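PDB 3H7T: group 3 allergen SMIPP-S YvT004A06 from Sarcoptes scabiei type hominis, which is an inactivated relative of the trypsin-like serine proteases, so it probably lacks the peptide-cleaving activity generally assigned to its family. Local coordinates for residues Val16-Asp21 and Gln41-Thr46; Ser119-Gly124 and Glu141-Val146; Thr179-Gly184 and Phe210-Leu215. All blocks are in the same frame, centred on the assembly; numbering follows the deposited sequence.

Contacts 1 and 3 are buried. Contact 2 is partly buried: V120, V122, A142 and F144 line an apolar face, and the other is mixed and largely polar. Contact 1 joins a strand of the closed six-stranded barrel to a short helix and turn. Contacts 2 and 3 reach the seven-stranded antiparallel sheet. Contacts 1 and 2 lie on opposite sides of the chain's centre. Contacts 2 and 3 touch: F144 packs on T179 and Y180, and V122 on F214. Contact 1 is aliphatic, with no hydrogen bond across it. Contact 2 is a backbone ladder. Contact 3 combines one hydrogen bond with apolar packing between a loop and strand 212-216, with Y180 near a zinc ion.

Contact 1 of 3, residues Val16-Asp21 and Gln41-Thr46; sequences VGVLVD and QCVDGT
V20, on strand 15-20, faces V43 of a short, weakly bonded helix, with their CA atoms 7.3 Å apart and no hydrogen bond between the two segments. Residues 43-46 then bend through a type II beta turn, closed by T46 N to V43 O at 3.0 Å. G45 holds the positive phi (78°) of this turn.

V20 has the largest share of the contact and uses both methyls. With chi1 at -175°, CG1 lies anti to the backbone N, and this places it against the CG2 methyl of T46, 3.8 Å away. CG2 turns to the helix. It lies 3.8 Å from the carbonyl O of C42 and 4.0 Å from CG1 of V43. The turn brings T46 round beside the helix, so both can pack on one residue. The V43 methyl CG1 serves two partners. Besides V20 it meets V18 CG1 at 4.2 Å. The V43 side chain crosses those of V18 and V20 at about a right angle. V18 and V20 are two apart in the strand and both point toward residues 41-46.

C42 is tied by a disulfide to C26 of the next strand, 26-30. V18 is itself backbone-bonded to C26, so the covalent link and the strand pairing converge here. By its sequence setting, Q41 probably stands where active trypsin-like enzymes have the catalytic histidine. Its side chain is bonded to N85 and to the carbonyl of Y202. D44 and G45 bond the side chain of the C-terminal Q235. The valines continue into the barrel: V18 and V43 both pack on I51 of strand 51-55, while I89 and A87 of strand 87-91 cover V18 and V43 respectively.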
# COMPACT_ATOMS: atom_id res chain seq x y z
N VAL A 16 -8.35 2.90 -1.90
CA VAL A 16 -8.83 4.02 -1.10
C VAL A 16 -7.70 4.99 -0.74
O VAL A 16 -6.51 4.65 -0.81
CB VAL A 16 -9.57 3.57 0.19
CG1 VAL A 16 -10.76 2.68 -0.15
CG2 VAL A 16 -8.63 2.87 1.16
N GLY A 17 -8.10 6.20 -0.35
CA GLY A 17 -7.19 7.18 0.18
C GLY A 17 -7.22 7.17 1.69
O GLY A 17 -8.28 6.99 2.31
N VAL A 18 -6.05 7.33 2.30
CA VAL A 18 -5.97 7.39 3.76
C VAL A 18 -5.47 8.77 4.16
O VAL A 18 -4.28 9.08 4.07
CB VAL A 18 -5.08 6.27 4.36
CG1 VAL A 18 -5.04 6.37 5.89
CG2 VAL A 18 -5.60 4.89 3.92
N LEU A 19 -6.42 9.60 4.58
CA LEU A 19 -6.12 10.97 4.97
C LEU A 19 -5.81 11.01 6.45
O LEU A 19 -6.61 10.57 7.29
CB LEU A 19 -7.30 11.90 4.61
CG LEU A 19 -7.44 12.24 3.11
CD1 LEU A 19 -8.06 11.11 2.30
CD2 LEU A 19 -8.22 13.54 2.91
N VAL A 20 -4.63 11.52 6.77
CA VAL A 20 -4.16 11.54 8.14
C VAL A 20 -3.90 12.98 8.53
O VAL A 20 -3.15 13.68 7.86
CB VAL A 20 -2.87 10.69 8.31
CG1 VAL A 20 -2.47 10.62 9.77
CG2 VAL A 20 -3.08 9.28 7.76
N ASP A 21 -4.53 13.40 9.62
CA ASP A 21 -4.49 14.79 10.06
C ASP A 21 -3.06 15.29 10.26
O ASP A 21 -2.30 14.72 11.05
CB ASP A 21 -5.32 14.96 11.33
CG ASP A 21 -5.83 16.37 11.50
OD1 ASP A 21 -5.15 17.31 11.05
OD2 ASP A 21 -6.92 16.55 12.10
N GLN A 41 3.74 2.82 8.43
CA GLN A 41 4.40 4.14 8.40
C GLN A 41 3.43 5.31 8.24
O GLN A 41 3.79 6.46 8.50
CB GLN A 41 5.45 4.20 7.28
CG GLN A 41 4.86 4.29 5.86
CD GLN A 41 5.92 4.20 4.77
OE1 GLN A 41 6.10 3.15 4.17
NE2 GLN A 41 6.63 5.31 4.53
N CYS A 42 2.22 5.02 7.79
CA CYS A 42 1.20 6.03 7.54
C CYS A 42 0.48 6.47 8.80
O CYS A 42 0.11 7.63 8.93
CB CYS A 42 0.16 5.48 6.56
SG CYS A 42 0.84 4.99 4.96
N VAL A 43 0.28 5.54 9.73
CA VAL A 43 -0.68 5.76 10.82
C VAL A 43 -0.17 5.36 12.21
O VAL A 43 -0.89 5.49 13.20
CB VAL A 43 -2.03 5.04 10.53
CG1 VAL A 43 -2.71 5.63 9.28
CG2 VAL A 43 -1.83 3.53 10.39
N ASP A 44 1.08 4.88 12.27
CA ASP A 44 1.71 4.48 13.53
C ASP A 44 1.69 5.62 14.56
O ASP A 44 2.26 6.68 14.32
CB ASP A 44 3.16 4.04 13.27
CG ASP A 44 3.84 3.49 14.52
OD1 ASP A 44 3.14 2.93 15.39
OD2 ASP A 44 5.07 3.62 14.62
N GLY A 45 1.03 5.36 15.69
CA GLY A 45 0.95 6.32 16.79
C GLY A 45 -0.04 7.45 16.56
O GLY A 45 0.01 8.46 17.27
N THR A 46 -0.93 7.28 15.59
CA THR A 46 -1.94 8.28 15.27
C THR A 46 -3.32 7.83 15.74
O THR A 46 -3.74 6.70 15.48
CB THR A 46 -1.97 8.59 13.74
OG1 THR A 46 -0.70 9.13 13.34
CG2 THR A 46 -3.05 9.61 13.40

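Contact 2 of 3, residues Ser119-Gly124 and Glu141-Val146; sequences SVLVSG and EANFTV
V120 and F144 form a hydrogen-bonded antiparallel pair, and V122 and A142 form the next one. V120 N donates to F144 O at 3.0 Å, and F144 N donates to V120 O at 2.9 Å. The second bond lies in the carbonyl plane, while the first is tilted 24° from it. V122 N also reaches A142 O, and the N-H of A142 answers to V122 O in the carbonyl plane. The strands run antiparallel at 148°, and the departure from 180° reflects the sheet twist.

The face with V120, V122, A142 and F144 is apolar. The V122 and F144 side chains cross at about a right angle, with V122 CG2 3.5 Å from F144 CD2. The carbonyl O of A142 lies in the ring plane, at its edge. V120 CG2 touches F144 CB at 3.8 Å, and CG1 of the same valine reaches V146 CG2.

The other face is mixed, with L121 among S119, S123, E141, N143 and T145. L121 CD1 lies 3.8 Å from N143 OD1. One water donates to T145 OG1 and comes very close to S119 OG. Another takes a weak bond from N143 ND2 and donates to S119 O.

Outer residues position these groups. E141 makes a salt bridge to K5 and a bond to S7, and T145 OG1 is bonded to D177. F144 meets F214 of strand 212-216 edge-to-face. Strand 119-124 runs between strands 140-147 and 189-192. Strand 140-147 also pairs with 169-172 and 5-6, within the sheet of the second half of the trypsin fold.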
# COMPACT_ATOMS: atom_id res chain seq x y z
N SER A 119 4.29 -9.44 -13.16
CA SER A 119 3.88 -8.06 -12.92
C SER A 119 2.77 -7.95 -11.87
O SER A 119 1.87 -8.80 -11.81
CB SER A 119 3.39 -7.40 -14.21
OG SER A 119 4.46 -7.14 -15.09
N VAL A 120 2.85 -6.89 -11.07
CA VAL A 120 1.80 -6.54 -10.12
C VAL A 120 1.20 -5.21 -10.53
O VAL A 120 1.91 -4.28 -10.95
CB VAL A 120 2.28 -6.48 -8.63
CG1 VAL A 120 2.77 -7.86 -8.15
CG2 VAL A 120 3.37 -5.42 -8.44
N LEU A 121 -0.12 -5.13 -10.44
CA LEU A 121 -0.84 -3.90 -10.75
C LEU A 121 -0.91 -3.03 -9.49
O LEU A 121 -1.47 -3.44 -8.47
CB LEU A 121 -2.26 -4.23 -11.25
CG LEU A 121 -3.18 -3.03 -11.46
CD1 LEU A 121 -2.66 -2.14 -12.60
CD2 LEU A 121 -4.61 -3.48 -11.75
N VAL A 122 -0.35 -1.83 -9.58
CA VAL A 122 -0.25 -0.91 -8.45
C VAL A 122 -0.99 0.38 -8.81
O VAL A 122 -0.95 0.82 -9.96
CB VAL A 122 1.23 -0.58 -8.13
CG1 VAL A 122 1.37 0.45 -6.98
CG2 VAL A 122 2.02 -1.85 -7.83
N SER A 123 -1.66 0.98 -7.84
CA SER A 123 -2.49 2.15 -8.10
C SER A 123 -2.52 3.05 -6.87
O SER A 123 -2.63 2.57 -5.74
CB SER A 123 -3.91 1.72 -8.51
OG SER A 123 -4.48 0.90 -7.52
N GLY A 124 -2.39 4.35 -7.10
CA GLY A 124 -2.41 5.31 -6.01
C GLY A 124 -2.32 6.75 -6.47
O GLY A 124 -2.38 7.03 -7.67
N GLU A 141 -2.01 4.42 -12.30
CA GLU A 141 -1.74 2.98 -12.23
C GLU A 141 -0.46 2.63 -12.99
O GLU A 141 -0.08 3.33 -13.92
CB GLU A 141 -2.91 2.17 -12.80
CG GLU A 141 -3.12 2.39 -14.30
CD GLU A 141 -4.11 1.43 -14.94
OE1 GLU A 141 -3.79 0.91 -16.02
OE2 GLU A 141 -5.19 1.20 -14.37
N ALA A 142 0.19 1.55 -12.58
CA ALA A 142 1.28 0.97 -13.35
C ALA A 142 1.43 -0.52 -13.05
O ALA A 142 1.08 -1.00 -11.97
CB ALA A 142 2.59 1.70 -13.10
N ASN A 143 1.96 -1.24 -14.03
CA ASN A 143 2.45 -2.58 -13.80
C ASN A 143 3.92 -2.53 -13.41
O ASN A 143 4.76 -2.02 -14.17
CB ASN A 143 2.19 -3.49 -15.01
CG ASN A 143 0.80 -4.14 -14.95
OD1 ASN A 143 -0.21 -3.48 -15.17
ND2 ASN A 143 0.75 -5.43 -14.63
N PHE A 144 4.21 -3.01 -12.21
CA PHE A 144 5.57 -3.10 -11.69
C PHE A 144 6.07 -4.52 -11.90
O PHE A 144 5.44 -5.49 -11.42
CB PHE A 144 5.58 -2.83 -10.18
CG PHE A 144 5.49 -1.38 -9.78
CD1 PHE A 144 6.51 -0.79 -9.03
CD2 PHE A 144 4.36 -0.61 -10.10
CE1 PHE A 144 6.44 0.54 -8.63
CE2 PHE A 144 4.27 0.73 -9.69
CZ PHE A 144 5.32 1.32 -8.97
N THR A 145 7.21 -4.67 -12.57
CA THR A 145 7.84 -5.98 -12.75
C THR A 145 8.56 -6.42 -11.49
O THR A 145 9.40 -5.69 -10.96
CB THR A 145 8.84 -6.00 -13.93
OG1 THR A 145 8.23 -5.39 -15.07
CG2 THR A 145 9.23 -7.44 -14.29
N VAL A 146 8.21 -7.61 -11.02
CA VAL A 146 8.76 -8.16 -9.79
C VAL A 146 10.24 -8.53 -9.97
O VAL A 146 10.64 -9.20 -10.93
CB VAL A 146 7.90 -9.37 -9.27
CG1 VAL A 146 8.59 -10.09 -8.11
CG2 VAL A 146 6.50 -8.89 -8.84
O HOH W 1 -0.74 -7.60 -12.99
O HOH W 2 5.30 -4.83 -15.38

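Contact 3 of 3, residues Thr179-Gly184 and Phe210-Leu215; sequences TYIGYG and FPSVFL
I181 and S212 make the one hydrogen bond between these segments. The backbone N of I181 donates to S212 OG at 2.9 Å, and the angle at the hydrogen is 178°, almost straight. The serine hydroxyl stands opposite its own carbonyl carbon (chi1 -63°), which aims it at the loop.

Apolar contacts lie beside this bond. I181 CG1 lies 3.6 Å from S212 CB. It also meets the F214 ring at CZ, 3.8 Å away, and CD1 of the isoleucine touches the same end of the ring. I181 thus touches both S212 and F214. The ring of F170 lies against F214, with the planes about 10° apart.

The aromatic contact of Y180 is of another kind. The carbonyl O of F210 lies in the plane of the Y180 ring at its edge, 3.5 Å from CE1. The hydroxyl of Y180 is bonded to E178. E178 and E209 are zinc ligands, and the Y180 side chain is about 4 Å from a bound zinc ion.

By sequence, residues 179-184 and 210-215 probably correspond to walls of the substrate specificity pocket in trypsin-like enzymes. Here S212 OG accepts the N-H of I181, and I181 packs on F214. This is consistent with a pocket region partly filled by the protein's own side chains.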
# COMPACT_ATOMS: atom_id res chain seq x y z
N THR A 179 9.80 2.62 -13.33
CA THR A 179 8.51 2.71 -12.65
C THR A 179 8.79 2.65 -11.15
O THR A 179 9.51 1.77 -10.70
CB THR A 179 7.59 1.53 -13.10
OG1 THR A 179 7.37 1.62 -14.52
CG2 THR A 179 6.26 1.59 -12.43
N TYR A 180 8.24 3.59 -10.38
CA TYR A 180 8.58 3.72 -8.96
C TYR A 180 7.40 4.16 -8.10
O TYR A 180 6.51 4.89 -8.56
CB TYR A 180 9.72 4.72 -8.75
CG TYR A 180 10.96 4.49 -9.59
CD1 TYR A 180 12.01 3.72 -9.10
CD2 TYR A 180 11.10 5.07 -10.86
CE1 TYR A 180 13.16 3.51 -9.86
CE2 TYR A 180 12.24 4.86 -11.63
CZ TYR A 180 13.27 4.07 -11.12
OH TYR A 180 14.41 3.86 -11.86
N ILE A 181 7.41 3.73 -6.84
CA ILE A 181 6.51 4.27 -5.82
C ILE A 181 6.95 5.71 -5.52
O ILE A 181 8.13 5.96 -5.29
CB ILE A 181 6.55 3.36 -4.56
CG1 ILE A 181 5.84 2.03 -4.85
CG2 ILE A 181 5.98 4.06 -3.29
CD1 ILE A 181 4.32 2.16 -5.17
N GLY A 182 6.00 6.65 -5.58
CA GLY A 182 6.27 8.05 -5.27
C GLY A 182 5.87 8.41 -3.85
O GLY A 182 5.27 7.60 -3.14
N TYR A 183 6.22 9.62 -3.43
CA TYR A 183 5.82 10.14 -2.11
C TYR A 183 4.31 10.24 -2.09
O TYR A 183 3.72 10.78 -3.02
CB TYR A 183 6.46 11.51 -1.84
CG TYR A 183 6.14 12.11 -0.48
CD1 TYR A 183 6.88 11.74 0.64
CD2 TYR A 183 5.12 13.05 -0.33
CE1 TYR A 183 6.60 12.29 1.90
CE2 TYR A 183 4.84 13.61 0.93
CZ TYR A 183 5.59 13.22 2.03
OH TYR A 183 5.33 13.75 3.27
N GLY A 184 3.68 9.70 -1.04
CA GLY A 184 2.23 9.55 -1.01
C GLY A 184 1.69 8.19 -1.45
O GLY A 184 0.50 7.91 -1.30
N PHE A 210 16.52 2.12 -7.82
CA PHE A 210 16.37 0.91 -7.03
C PHE A 210 14.91 0.47 -7.16
O PHE A 210 14.03 1.32 -7.30
CB PHE A 210 16.73 1.13 -5.56
CG PHE A 210 18.17 1.56 -5.33
CD1 PHE A 210 19.11 0.64 -4.88
CD2 PHE A 210 18.57 2.87 -5.56
CE1 PHE A 210 20.43 1.02 -4.66
CE2 PHE A 210 19.90 3.26 -5.35
CZ PHE A 210 20.83 2.32 -4.90
N PRO A 211 14.65 -0.85 -7.12
CA PRO A 211 13.27 -1.31 -7.13
C PRO A 211 12.51 -0.79 -5.92
O PRO A 211 13.10 -0.59 -4.86
CB PRO A 211 13.40 -2.84 -7.03
CG PRO A 211 14.73 -3.15 -7.56
CD PRO A 211 15.61 -1.98 -7.18
N SER A 212 11.21 -0.59 -6.07
CA SER A 212 10.37 -0.20 -4.94
C SER A 212 10.05 -1.40 -4.04
O SER A 212 10.14 -2.55 -4.47
CB SER A 212 9.07 0.46 -5.44
OG SER A 212 9.38 1.65 -6.14
N VAL A 213 9.65 -1.13 -2.81
CA VAL A 213 9.44 -2.18 -1.81
C VAL A 213 7.97 -2.30 -1.42
O VAL A 213 7.29 -1.30 -1.16
CB VAL A 213 10.36 -1.93 -0.58
CG1 VAL A 213 10.05 -2.90 0.58
CG2 VAL A 213 11.83 -2.04 -1.00
N PHE A 214 7.50 -3.54 -1.36
CA PHE A 214 6.11 -3.84 -1.11
C PHE A 214 6.01 -4.89 -0.02
O PHE A 214 6.66 -5.94 -0.10
CB PHE A 214 5.46 -4.42 -2.38
CG PHE A 214 5.35 -3.45 -3.52
CD1 PHE A 214 4.16 -2.76 -3.74
CD2 PHE A 214 6.42 -3.25 -4.40
CE1 PHE A 214 4.04 -1.86 -4.80
CE2 PHE A 214 6.31 -2.35 -5.46
CZ PHE A 214 5.12 -1.65 -5.65
N LEU A 215 5.18 -4.63 0.98
CA LEU A 215 4.88 -5.66 1.97
C LEU A 215 4.33 -6.89 1.25
O LEU A 215 3.43 -6.79 0.41
CB LEU A 215 3.88 -5.17 3.01
CG LEU A 215 3.62 -6.18 4.13
CD1 LEU A 215 4.25 -5.67 5.42
CD2 LEU A 215 2.13 -6.43 4.29